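Local structure of lactate dehydrogenase, adjacent gene encodes predicted malate dehydrogenase (Cryptosporidium parvum, 4ND3) at residues A[5-10]-A[75-80]; A[114-119]-A[141-146]. The protein probably catalyses the NAD-dependent interconversion of (S)-lactate and pyruvate, as a member of the lactate and malate dehydrogenase superfamily. One frame throughout, in Å; residues are numbered along the deposited sequence.

Interactions 1 and 2 belong to one six-stranded parallel sheet of Rossmann type, and their centres lie 9 Å apart. Strands 75-78 and 116-119 are neighbours in it, so the four strands run in the order 6-10, 75-78, 116-119, 142-144. Between the two contacts I118 N lies 2.8 Å from V76 O, a probable hydrogen bond. V76 N lies 2.9 Å from F116 O, again a probable hydrogen bond, while I78 CD1 packs 3.6 Å from V117 CG1. Both contacts end at NAD: A80 of interaction 1 meets the adenine, whereas the backbone O of M145 in interaction 2 accepts a hydrogen bond from the nicotinamide amide, so the cofactor spans the C-terminal ends of the strands.

Interaction 1: A[5-10]-A[75-80]; sequences RKIAVI and VVIITA. With NAD (nicotinamide-adenine-dinucleotide), chain C.
The backbones of K6-I10 and V75-T79 are laced together as the two central parallel strands of the Rossmann fold, the point where the first strand, 6-10, meets the fourth, 75-78. Their axes approach to 4.7 Å at an angle of 18°, and the pairs I7-V75, A8-V76, V9-I77 and I10-I78 are in register.

Five backbone hydrogen bonds form the ladder. It opens loosely, with V75 N 3.3 Å from K6 O. It then tightens through A8 N to V75 O, I77 N to A8 O, the straightest of the five, and I10 N to I77 O. The last rung, T79 N to I10 O, is 2.8 Å long and more bent at 149° where the chain leaves the strand. CA-H...O contacts from I7, V76 and V9 accompany the ladder.

Apolar side chains cover both faces. On the face of I7, V75, V9 and I77, I7 with chi1 -61° turns CG2 away from its backbone N, and this branch reaches I77 CD1 at 3.8 Å, while I7 CG1 lies alongside V75 CB; L248 of helix 234-248 packs against both I7 and V75. On the face of A8, V76, I10 and I78, I10 CG1 meets V76 CG1 at 3.8 Å, and V104 of helix 94-111 packs on I10 and I78.

Beyond the strands the contact becomes part of the cofactor site. T79 OG1 is hydrogen-bonded to the backbone O of G11, in the glycine-rich NAD loop, which ties that loop to the end of strand 75-78. T79 O lies 3.1 Å from NAD C5D, and the methyl carbon A80 CB touches the adenine at NAD N3A, 3.5 Å away.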
ATOM      1  N   ARG A   5      12.386 -11.891  -6.962  1.00 34.87           N
ATOM      2  CA  ARG A   5      11.424 -12.986  -6.980  1.00 33.99           C
ATOM      3  C   ARG A   5      10.854 -13.097  -8.384  1.00 32.57           C
ATOM      4  O   ARG A   5      10.714 -12.094  -9.079  1.00 32.89           O
ATOM      5  CB  ARG A   5      10.283 -12.748  -5.986  1.00 34.56           C
ATOM      6  CG  ARG A   5      10.710 -12.506  -4.546  1.00 36.17           C
ATOM      7  CD  ARG A   5      11.682 -13.558  -4.035  1.00 37.08           C
ATOM      8  NE  ARG A   5      11.823 -13.496  -2.580  1.00 38.79           N
ATOM      9  CZ  ARG A   5      12.746 -14.151  -1.872  1.00 40.34           C
ATOM     10  NH1 ARG A   5      13.642 -14.929  -2.472  1.00 40.75           N
ATOM     11  NH2 ARG A   5      12.776 -14.019  -0.550  1.00 40.47           N
ATOM     12  N   LYS A   6      10.519 -14.312  -8.794  1.00 31.86           N
ATOM     13  CA  LYS A   6      10.062 -14.557 -10.158  1.00 31.74           C
ATOM     14  C   LYS A   6       8.820 -15.436 -10.185  1.00 29.98           C
ATOM     15  O   LYS A   6       8.831 -16.553  -9.668  1.00 29.17           O
ATOM     16  CB  LYS A   6      11.188 -15.212 -10.963  1.00 32.58           C
ATOM     17  CG  LYS A   6      10.917 -15.320 -12.450  1.00 34.21           C
ATOM     18  CD  LYS A   6      12.122 -15.903 -13.180  1.00 34.75           C
ATOM     19  CE  LYS A   6      11.813 -16.124 -14.650  1.00 36.01           C
ATOM     20  NZ  LYS A   6      12.940 -16.775 -15.371  1.00 36.32           N
ATOM     21  N   ILE A   7       7.752 -14.926 -10.795  1.00 28.71           N
ATOM     22  CA  ILE A   7       6.533 -15.696 -10.982  1.00 28.82           C
ATOM     23  C   ILE A   7       6.307 -15.947 -12.461  1.00 29.11           C
ATOM     24  O   ILE A   7       6.297 -15.011 -13.256  1.00 30.26           O
ATOM     25  CB  ILE A   7       5.296 -14.974 -10.406  1.00 27.92           C
ATOM     26  CG1 ILE A   7       5.470 -14.761  -8.898  1.00 28.02           C
ATOM     27  CG2 ILE A   7       4.036 -15.777 -10.709  1.00 27.79           C
ATOM     28  CD1 ILE A   7       4.407 -13.887  -8.266  1.00 28.15           C
ATOM     29  N   ALA A   8       6.120 -17.215 -12.817  1.00 29.78           N
ATOM     30  CA  ALA A   8       5.779 -17.606 -14.180  1.00 30.36           C
ATOM     31  C   ALA A   8       4.285 -17.854 -14.271  1.00 30.32           C
ATOM     32  O   ALA A   8       3.735 -18.651 -13.511  1.00 31.42           O
ATOM     33  CB  ALA A   8       6.540 -18.855 -14.584  1.00 30.69           C
ATOM     34  N   VAL A   9       3.630 -17.157 -15.194  1.00 29.26           N
ATOM     35  CA  VAL A   9       2.215 -17.352 -15.448  1.00 29.23           C
ATOM     36  C   VAL A   9       2.047 -18.105 -16.771  1.00 30.11           C
ATOM     37  O   VAL A   9       2.334 -17.568 -17.847  1.00 29.15           O
ATOM     38  CB  VAL A   9       1.471 -16.006 -15.502  1.00 28.70           C
ATOM     39  CG1 VAL A   9      -0.015 -16.235 -15.693  1.00 28.53           C
ATOM     40  CG2 VAL A   9       1.731 -15.204 -14.233  1.00 29.28           C
ATOM     41  N   ILE A  10       1.587 -19.351 -16.682  1.00 31.05           N
ATOM     42  CA  ILE A  10       1.428 -20.204 -17.856  1.00 31.38           C
ATOM     43  C   ILE A  10      -0.000 -20.094 -18.364  1.00 31.19           C
ATOM     44  O   ILE A  10      -0.927 -20.682 -17.798  1.00 30.25           O
ATOM     45  CB  ILE A  10       1.760 -21.677 -17.556  1.00 31.94           C
ATOM     46  CG1 ILE A  10       3.045 -21.797 -16.726  1.00 32.85           C
ATOM     47  CG2 ILE A  10       1.873 -22.463 -18.858  1.00 31.97           C
ATOM     48  CD1 ILE A  10       4.249 -21.076 -17.297  1.00 34.11           C
ATOM     49  N   VAL A  75       7.588 -19.239  -8.302  1.00 33.07           N
ATOM     50  CA  VAL A  75       6.197 -19.666  -8.326  1.00 32.41           C
ATOM     51  C   VAL A  75       5.747 -19.830  -9.766  1.00 32.37           C
ATOM     52  O   VAL A  75       6.071 -19.006 -10.620  1.00 31.91           O
ATOM     53  CB  VAL A  75       5.277 -18.646  -7.621  1.00 32.46           C
ATOM     54  CG1 VAL A  75       3.829 -19.113  -7.640  1.00 32.54           C
ATOM     55  CG2 VAL A  75       5.741 -18.410  -6.191  1.00 32.98           C
ATOM     56  N   VAL A  76       5.005 -20.901 -10.028  1.00 31.89           N
ATOM     57  CA  VAL A  76       4.402 -21.126 -11.332  1.00 32.53           C
ATOM     58  C   VAL A  76       2.897 -21.167 -11.143  1.00 32.46           C
ATOM     59  O   VAL A  76       2.394 -21.972 -10.360  1.00 33.63           O
ATOM     60  CB  VAL A  76       4.887 -22.445 -11.964  1.00 32.66           C
ATOM     61  CG1 VAL A  76       4.139 -22.732 -13.261  1.00 32.91           C
ATOM     62  CG2 VAL A  76       6.386 -22.385 -12.213  1.00 33.15           C
ATOM     63  N   ILE A  77       2.188 -20.281 -11.840  1.00 31.63           N
ATOM     64  CA  ILE A  77       0.735 -20.249 -11.799  1.00 31.46           C
ATOM     65  C   ILE A  77       0.192 -20.699 -13.155  1.00 31.89           C
ATOM     66  O   ILE A  77       0.460 -20.061 -14.176  1.00 32.07           O
ATOM     67  CB  ILE A  77       0.202 -18.847 -11.444  1.00 30.21           C
ATOM     68  CG1 ILE A  77       0.865 -18.329 -10.163  1.00 30.33           C
ATOM     69  CG2 ILE A  77      -1.301 -18.895 -11.254  1.00 30.00           C
ATOM     70  CD1 ILE A  77       0.480 -16.910  -9.791  1.00 30.06           C
ATOM     71  N   ILE A  78      -0.572 -21.792 -13.156  1.00 31.87           N
ATOM     72  CA  ILE A  78      -1.077 -22.402 -14.392  1.00 31.74           C
ATOM     73  C   ILE A  78      -2.526 -22.011 -14.669  1.00 32.25           C
ATOM     74  O   ILE A  78      -3.440 -22.467 -13.980  1.00 32.33           O
ATOM     75  CB  ILE A  78      -0.991 -23.944 -14.335  1.00 32.20           C
ATOM     76  CG1 ILE A  78       0.421 -24.392 -13.957  1.00 32.23           C
ATOM     77  CG2 ILE A  78      -1.405 -24.548 -15.673  1.00 31.80           C
ATOM     78  CD1 ILE A  78       0.537 -25.872 -13.662  1.00 33.32           C
ATOM     79  N   THR A  79      -2.729 -21.177 -15.686  1.00 31.67           N
ATOM     80  CA  THR A  79      -4.069 -20.771 -16.109  1.00 33.91           C
ATOM     81  C   THR A  79      -4.453 -21.360 -17.476  1.00 34.47           C
ATOM     82  O   THR A  79      -5.567 -21.148 -17.954  1.00 36.44           O
ATOM     83  CB  THR A  79      -4.183 -19.234 -16.189  1.00 34.37           C
ATOM     84  OG1 THR A  79      -3.642 -18.768 -17.430  1.00 36.07           O
ATOM     85  CG2 THR A  79      -3.445 -18.569 -15.036  1.00 33.94           C
ATOM     86  N   ALA A  80      -3.535 -22.110 -18.083  1.00 34.65           N
ATOM     87  CA  ALA A  80      -3.680 -22.586 -19.461  1.00 34.72           C
ATOM     88  C   ALA A  80      -4.900 -23.477 -19.631  1.00 34.80           C
ATOM     89  O   ALA A  80      -5.115 -24.392 -18.845  1.00 35.74           O
ATOM     90  CB  ALA A  80      -2.423 -23.332 -19.886  1.00 34.76           C
TER
HETATM   91  PA  NAD C 401      -8.748 -17.775 -21.267  1.00 29.90           P
HETATM   92  O1A NAD C 401      -8.964 -16.292 -21.194  1.00 30.01           O
HETATM   93  O2A NAD C 401      -9.366 -18.559 -22.388  1.00 29.27           O
HETATM   94  O5B NAD C 401      -7.177 -18.042 -21.242  1.00 31.22           O
HETATM   95  C5B NAD C 401      -6.618 -19.335 -21.431  1.00 32.16           C
HETATM   96  C4B NAD C 401      -5.257 -19.133 -22.079  1.00 32.71           C
HETATM   97  O4B NAD C 401      -4.549 -20.368 -22.121  1.00 33.48           O
HETATM   98  C3B NAD C 401      -5.352 -18.631 -23.519  1.00 33.24           C
HETATM   99  O3B NAD C 401      -4.697 -17.367 -23.659  1.00 34.10           O
HETATM  100  C2B NAD C 401      -4.656 -19.696 -24.348  1.00 33.36           C
HETATM  101  O2B NAD C 401      -3.888 -19.178 -25.435  1.00 34.74           O
HETATM  102  C1B NAD C 401      -3.771 -20.374 -23.319  1.00 33.04           C
HETATM  103  N9A NAD C 401      -3.359 -21.741 -23.704  1.00 32.20           N
HETATM  104  C8A NAD C 401      -4.075 -22.658 -24.386  1.00 31.71           C
HETATM  105  N7A NAD C 401      -3.355 -23.793 -24.544  1.00 32.02           N
HETATM  106  C5A NAD C 401      -2.162 -23.612 -23.963  1.00 31.84           C
HETATM  107  C6A NAD C 401      -0.939 -24.414 -23.767  1.00 32.49           C
HETATM  108  N6A NAD C 401      -0.850 -25.680 -24.248  1.00 32.85           N
HETATM  109  N1A NAD C 401       0.079 -23.836 -23.091  1.00 32.84           N
HETATM  110  C2A NAD C 401       0.008 -22.579 -22.607  1.00 32.80           C
HETATM  111  N3A NAD C 401      -1.076 -21.799 -22.752  1.00 32.35           N
HETATM  112  C4A NAD C 401      -2.171 -22.254 -23.407  1.00 32.47           C
HETATM  113  O3  NAD C 401      -9.181 -18.525 -19.892  1.00 29.89           O
HETATM  114  PN  NAD C 401      -9.335 -17.803 -18.453  1.00 28.61           P
HETATM  115  O1N NAD C 401     -10.630 -17.040 -18.430  1.00 28.24           O
HETATM  116  O2N NAD C 401      -8.064 -17.083 -18.091  1.00 29.04           O
HETATM  117  O5D NAD C 401      -9.449 -19.095 -17.511  1.00 28.20           O
HETATM  118  C5D NAD C 401      -8.345 -19.987 -17.421  1.00 29.02           C
HETATM  119  C4D NAD C 401      -8.765 -21.265 -16.709  1.00 29.90           C
HETATM  120  O4D NAD C 401      -9.051 -20.972 -15.336  1.00 31.30           O
HETATM  121  C3D NAD C 401     -10.031 -21.890 -17.286  1.00 29.72           C
HETATM  122  O3D NAD C 401      -9.849 -23.302 -17.375  1.00 28.52           O
HETATM  123  C2D NAD C 401     -11.116 -21.554 -16.274  1.00 30.40           C
HETATM  124  O2D NAD C 401     -12.192 -22.497 -16.240  1.00 29.13           O
HETATM  125  C1D NAD C 401     -10.308 -21.563 -14.989  1.00 31.14           C
HETATM  126  N1N NAD C 401     -10.876 -20.857 -13.837  1.00 32.72           N
HETATM  127  C2N NAD C 401     -10.629 -21.405 -12.638  1.00 33.77           C
HETATM  128  C3N NAD C 401     -11.096 -20.831 -11.462  1.00 34.30           C
HETATM  129  C7N NAD C 401     -10.807 -21.467 -10.129  1.00 35.16           C
HETATM  130  O7N NAD C 401     -11.458 -21.102  -9.162  1.00 36.74           O
HETATM  131  N7N NAD C 401      -9.860 -22.401  -9.990  1.00 35.13           N
HETATM  132  C4N NAD C 401     -11.829 -19.652 -11.548  1.00 33.29           C
HETATM  133  C5N NAD C 401     -12.070 -19.090 -12.798  1.00 33.35           C
HETATM  134  C6N NAD C 401     -11.579 -19.717 -13.940  1.00 32.90           C

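Interaction 2: A[114-119]-A[141-146]. With NAD (nicotinamide-adenine-dinucleotide), chain C.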
ATOM      1  N   ASN A 114      11.854 -26.867  -8.763  1.00 42.44           N
ATOM      2  CA  ASN A 114      11.745 -26.479  -7.350  1.00 41.71           C
ATOM      3  C   ASN A 114      10.717 -25.369  -7.102  1.00 39.09           C
ATOM      4  O   ASN A 114      10.661 -24.810  -6.012  1.00 38.03           O
ATOM      5  CB  ASN A 114      13.105 -26.039  -6.817  1.00 43.20           C
ATOM      6  CG  ASN A 114      14.171 -27.103  -6.997  1.00 45.37           C
ATOM      7  OD1 ASN A 114      13.986 -28.252  -6.597  1.00 46.50           O
ATOM      8  ND2 ASN A 114      15.294 -26.726  -7.601  1.00 46.14           N
ATOM      9  N   ALA A 115       9.907 -25.059  -8.110  1.00 37.55           N
ATOM     10  CA  ALA A 115       8.898 -24.013  -7.987  1.00 36.66           C
ATOM     11  C   ALA A 115       7.689 -24.476  -7.177  1.00 34.99           C
ATOM     12  O   ALA A 115       7.359 -25.663  -7.144  1.00 35.02           O
ATOM     13  CB  ALA A 115       8.450 -23.550  -9.363  1.00 37.01           C
ATOM     14  N   PHE A 116       7.041 -23.518  -6.525  1.00 34.42           N
ATOM     15  CA  PHE A 116       5.733 -23.729  -5.917  1.00 33.25           C
ATOM     16  C   PHE A 116       4.696 -23.559  -7.019  1.00 32.92           C
ATOM     17  O   PHE A 116       4.595 -22.488  -7.614  1.00 33.75           O
ATOM     18  CB  PHE A 116       5.510 -22.710  -4.797  1.00 32.44           C
ATOM     19  CG  PHE A 116       4.214 -22.880  -4.054  1.00 31.95           C
ATOM     20  CD1 PHE A 116       3.922 -24.069  -3.398  1.00 32.58           C
ATOM     21  CD2 PHE A 116       3.297 -21.840  -3.982  1.00 31.91           C
ATOM     22  CE1 PHE A 116       2.733 -24.225  -2.702  1.00 32.50           C
ATOM     23  CE2 PHE A 116       2.106 -21.987  -3.289  1.00 31.86           C
ATOM     24  CZ  PHE A 116       1.824 -23.179  -2.645  1.00 31.85           C
ATOM     25  N   VAL A 117       3.949 -24.620  -7.311  1.00 32.48           N
ATOM     26  CA  VAL A 117       2.987 -24.602  -8.408  1.00 32.90           C
ATOM     27  C   VAL A 117       1.571 -24.386  -7.889  1.00 32.76           C
ATOM     28  O   VAL A 117       1.090 -25.154  -7.058  1.00 33.68           O
ATOM     29  CB  VAL A 117       3.034 -25.910  -9.223  1.00 32.85           C
ATOM     30  CG1 VAL A 117       1.958 -25.911 -10.304  1.00 33.10           C
ATOM     31  CG2 VAL A 117       4.419 -26.104  -9.830  1.00 33.28           C
ATOM     32  N   ILE A 118       0.915 -23.344  -8.398  1.00 32.55           N
ATOM     33  CA  ILE A 118      -0.489 -23.075  -8.109  1.00 32.03           C
ATOM     34  C   ILE A 118      -1.315 -23.284  -9.375  1.00 32.68           C
ATOM     35  O   ILE A 118      -1.247 -22.478 -10.308  1.00 31.43           O
ATOM     36  CB  ILE A 118      -0.705 -21.631  -7.610  1.00 31.39           C
ATOM     37  CG1 ILE A 118       0.110 -21.362  -6.340  1.00 30.75           C
ATOM     38  CG2 ILE A 118      -2.183 -21.378  -7.351  1.00 31.50           C
ATOM     39  CD1 ILE A 118       0.320 -19.887  -6.054  1.00 30.43           C
ATOM     40  N   CYS A 119      -2.101 -24.359  -9.399  1.00 32.93           N
ATOM     41  CA  CYS A 119      -2.975 -24.638 -10.525  1.00 34.69           C
ATOM     42  C   CYS A 119      -4.292 -23.864 -10.414  1.00 33.28           C
ATOM     43  O   CYS A 119      -4.868 -23.758  -9.333  1.00 33.23           O
ATOM     44  CB  CYS A 119      -3.245 -26.138 -10.624  1.00 37.47           C
ATOM     45  SG  CYS A 119      -4.031 -26.627 -12.175  1.00 44.30           S
ATOM     46  N   LYS A 141       4.391 -28.957  -2.784  1.00 39.08           N
ATOM     47  CA  LYS A 141       4.773 -27.872  -3.688  1.00 38.90           C
ATOM     48  C   LYS A 141       3.802 -27.715  -4.863  1.00 37.93           C
ATOM     49  O   LYS A 141       4.040 -26.903  -5.760  1.00 38.67           O
ATOM     50  CB  LYS A 141       6.194 -28.105  -4.219  1.00 39.95           C
ATOM     51  CG  LYS A 141       7.279 -28.145  -3.147  1.00 40.21           C
ATOM     52  CD  LYS A 141       7.479 -26.805  -2.445  1.00 41.35           C
ATOM     53  CE  LYS A 141       8.105 -25.748  -3.345  1.00 42.02           C
ATOM     54  NZ  LYS A 141       9.507 -26.074  -3.728  1.00 42.58           N
ATOM     55  N   VAL A 142       2.718 -28.488  -4.857  1.00 36.19           N
ATOM     56  CA  VAL A 142       1.687 -28.397  -5.887  1.00 35.76           C
ATOM     57  C   VAL A 142       0.315 -28.300  -5.232  1.00 35.28           C
ATOM     58  O   VAL A 142      -0.063 -29.173  -4.455  1.00 35.24           O
ATOM     59  CB  VAL A 142       1.687 -29.634  -6.810  1.00 35.60           C
ATOM     60  CG1 VAL A 142       0.585 -29.516  -7.855  1.00 35.68           C
ATOM     61  CG2 VAL A 142       3.048 -29.815  -7.474  1.00 35.95           C
ATOM     62  N   CYS A 143      -0.429 -27.246  -5.557  1.00 34.70           N
ATOM     63  CA  CYS A 143      -1.777 -27.061  -5.026  1.00 35.04           C
ATOM     64  C   CYS A 143      -2.656 -26.349  -6.047  1.00 34.15           C
ATOM     65  O   CYS A 143      -2.180 -25.944  -7.104  1.00 35.08           O
ATOM     66  CB  CYS A 143      -1.735 -26.280  -3.709  1.00 35.61           C
ATOM     67  SG  CYS A 143      -1.184 -24.565  -3.867  1.00 37.90           S
ATOM     68  N   GLY A 144      -3.939 -26.213  -5.733  1.00 33.46           N
ATOM     69  CA  GLY A 144      -4.887 -25.561  -6.628  1.00 32.94           C
ATOM     70  C   GLY A 144      -5.589 -24.389  -5.977  1.00 32.89           C
ATOM     71  O   GLY A 144      -6.030 -24.488  -4.834  1.00 32.67           O
ATOM     72  N   MET A 145      -5.696 -23.278  -6.703  1.00 32.50           N
ATOM     73  CA  MET A 145      -6.501 -22.150  -6.244  1.00 32.77           C
ATOM     74  C   MET A 145      -7.969 -22.471  -6.477  1.00 32.80           C
ATOM     75  O   MET A 145      -8.382 -22.731  -7.610  1.00 32.99           O
ATOM     76  CB  MET A 145      -6.136 -20.859  -6.989  1.00 32.51           C
ATOM     77  CG  MET A 145      -6.814 -19.606  -6.441  1.00 32.60           C
ATOM     78  SD  MET A 145      -8.594 -19.507  -6.713  1.00 33.28           S
ATOM     79  CE  MET A 145      -8.642 -19.231  -8.481  1.00 33.59           C
ATOM     80  N   ALA A 146      -8.754 -22.438  -5.402  1.00 31.71           N
ATOM     81  CA  ALA A 146     -10.203 -22.571  -5.504  1.00 31.05           C
ATOM     82  C   ALA A 146     -10.901 -22.074  -4.245  1.00 30.76           C
ATOM     83  O   ALA A 146     -11.807 -21.247  -4.318  1.00 30.03           O
ATOM     84  CB  ALA A 146     -10.587 -24.013  -5.781  1.00 31.18           C
TER
HETATM   85  PA  NAD C 401      -8.748 -17.775 -21.267  1.00 29.90           P
HETATM   86  O1A NAD C 401      -8.964 -16.292 -21.194  1.00 30.01           O
HETATM   87  O2A NAD C 401      -9.366 -18.559 -22.388  1.00 29.27           O
HETATM   88  O5B NAD C 401      -7.177 -18.042 -21.242  1.00 31.22           O
HETATM   89  C5B NAD C 401      -6.618 -19.335 -21.431  1.00 32.16           C
HETATM   90  C4B NAD C 401      -5.257 -19.133 -22.079  1.00 32.71           C
HETATM   91  O4B NAD C 401      -4.549 -20.368 -22.121  1.00 33.48           O
HETATM   92  C3B NAD C 401      -5.352 -18.631 -23.519  1.00 33.24           C
HETATM   93  O3B NAD C 401      -4.697 -17.367 -23.659  1.00 34.10           O
HETATM   94  C2B NAD C 401      -4.656 -19.696 -24.348  1.00 33.36           C
HETATM   95  O2B NAD C 401      -3.888 -19.178 -25.435  1.00 34.74           O
HETATM   96  C1B NAD C 401      -3.771 -20.374 -23.319  1.00 33.04           C
HETATM   97  N9A NAD C 401      -3.359 -21.741 -23.704  1.00 32.20           N
HETATM   98  C8A NAD C 401      -4.075 -22.658 -24.386  1.00 31.71           C
HETATM   99  N7A NAD C 401      -3.355 -23.793 -24.544  1.00 32.02           N
HETATM  100  C5A NAD C 401      -2.162 -23.612 -23.963  1.00 31.84           C
HETATM  101  C6A NAD C 401      -0.939 -24.414 -23.767  1.00 32.49           C
HETATM  102  N6A NAD C 401      -0.850 -25.680 -24.248  1.00 32.85           N
HETATM  103  N1A NAD C 401       0.079 -23.836 -23.091  1.00 32.84           N
HETATM  104  C2A NAD C 401       0.008 -22.579 -22.607  1.00 32.80           C
HETATM  105  N3A NAD C 401      -1.076 -21.799 -22.752  1.00 32.35           N
HETATM  106  C4A NAD C 401      -2.171 -22.254 -23.407  1.00 32.47           C
HETATM  107  O3  NAD C 401      -9.181 -18.525 -19.892  1.00 29.89           O
HETATM  108  PN  NAD C 401      -9.335 -17.803 -18.453  1.00 28.61           P
HETATM  109  O1N NAD C 401     -10.630 -17.040 -18.430  1.00 28.24           O
HETATM  110  O2N NAD C 401      -8.064 -17.083 -18.091  1.00 29.04           O
HETATM  111  O5D NAD C 401      -9.449 -19.095 -17.511  1.00 28.20           O
HETATM  112  C5D NAD C 401      -8.345 -19.987 -17.421  1.00 29.02           C
HETATM  113  C4D NAD C 401      -8.765 -21.265 -16.709  1.00 29.90           C
HETATM  114  O4D NAD C 401      -9.051 -20.972 -15.336  1.00 31.30           O
HETATM  115  C3D NAD C 401     -10.031 -21.890 -17.286  1.00 29.72           C
HETATM  116  O3D NAD C 401      -9.849 -23.302 -17.375  1.00 28.52           O
HETATM  117  C2D NAD C 401     -11.116 -21.554 -16.274  1.00 30.40           C
HETATM  118  O2D NAD C 401     -12.192 -22.497 -16.240  1.00 29.13           O
HETATM  119  C1D NAD C 401     -10.308 -21.563 -14.989  1.00 31.14           C
HETATM  120  N1N NAD C 401     -10.876 -20.857 -13.837  1.00 32.72           N
HETATM  121  C2N NAD C 401     -10.629 -21.405 -12.638  1.00 33.77           C
HETATM  122  C3N NAD C 401     -11.096 -20.831 -11.462  1.00 34.30           C
HETATM  123  C7N NAD C 401     -10.807 -21.467 -10.129  1.00 35.16           C
HETATM  124  O7N NAD C 401     -11.458 -21.102  -9.162  1.00 36.74           O
HETATM  125  N7N NAD C 401      -9.860 -22.401  -9.990  1.00 35.13           N
HETATM  126  C4N NAD C 401     -11.829 -19.652 -11.548  1.00 33.29           C
HETATM  127  C5N NAD C 401     -12.070 -19.090 -12.798  1.00 33.35           C
HETATM  128  C6N NAD C 401     -11.579 -19.717 -13.940  1.00 32.90           C
HETATM  129  O   HOH W   1       8.914 -28.178  -6.269  1.00 39.56           O
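K141 folds its side chain back on the neighbouring strand's approach, bent at chi2, chi3 and chi4 (all near -70°), and its NZ gives a 2.9 Å hydrogen bond to N114 O from above the carbonyl plane rather than along a lone pair. A water donates to A115 O and is weakly bonded to the same ammonium group.

The sulfur of C143 is the second distinctive feature. With chi1 66° SG is tucked in over its own backbone, flanked by N and C, and meets the F116 ring obliquely, 3.5 Å from F116 CZ, as a Cys sulfur-aromatic contact. I118 CG1 touches the same sulfur at 4.2 Å.

Parallel strand pairing carries the rest: V117 N to K141 O, C143 N to V117 O, C119 N to C143 O and M145 N to C119 O. The final bond, 2.8 Å between M145 N and C119 O, fixes the backbone where M145 O accepts the nicotinamide amide NAD N7N, also at 2.8 Å. M145 CE packs 3.4 Å from NAD O7N, and M145 CB rests on I118 CG2.

Strands 116-119 and 142-144 form a beta-alpha-beta crossover through helix 124-135, whose F131 packs on V117 and V142; helix 234-248 covers C143 and M145 through M243, and its Y247 stacks on F116.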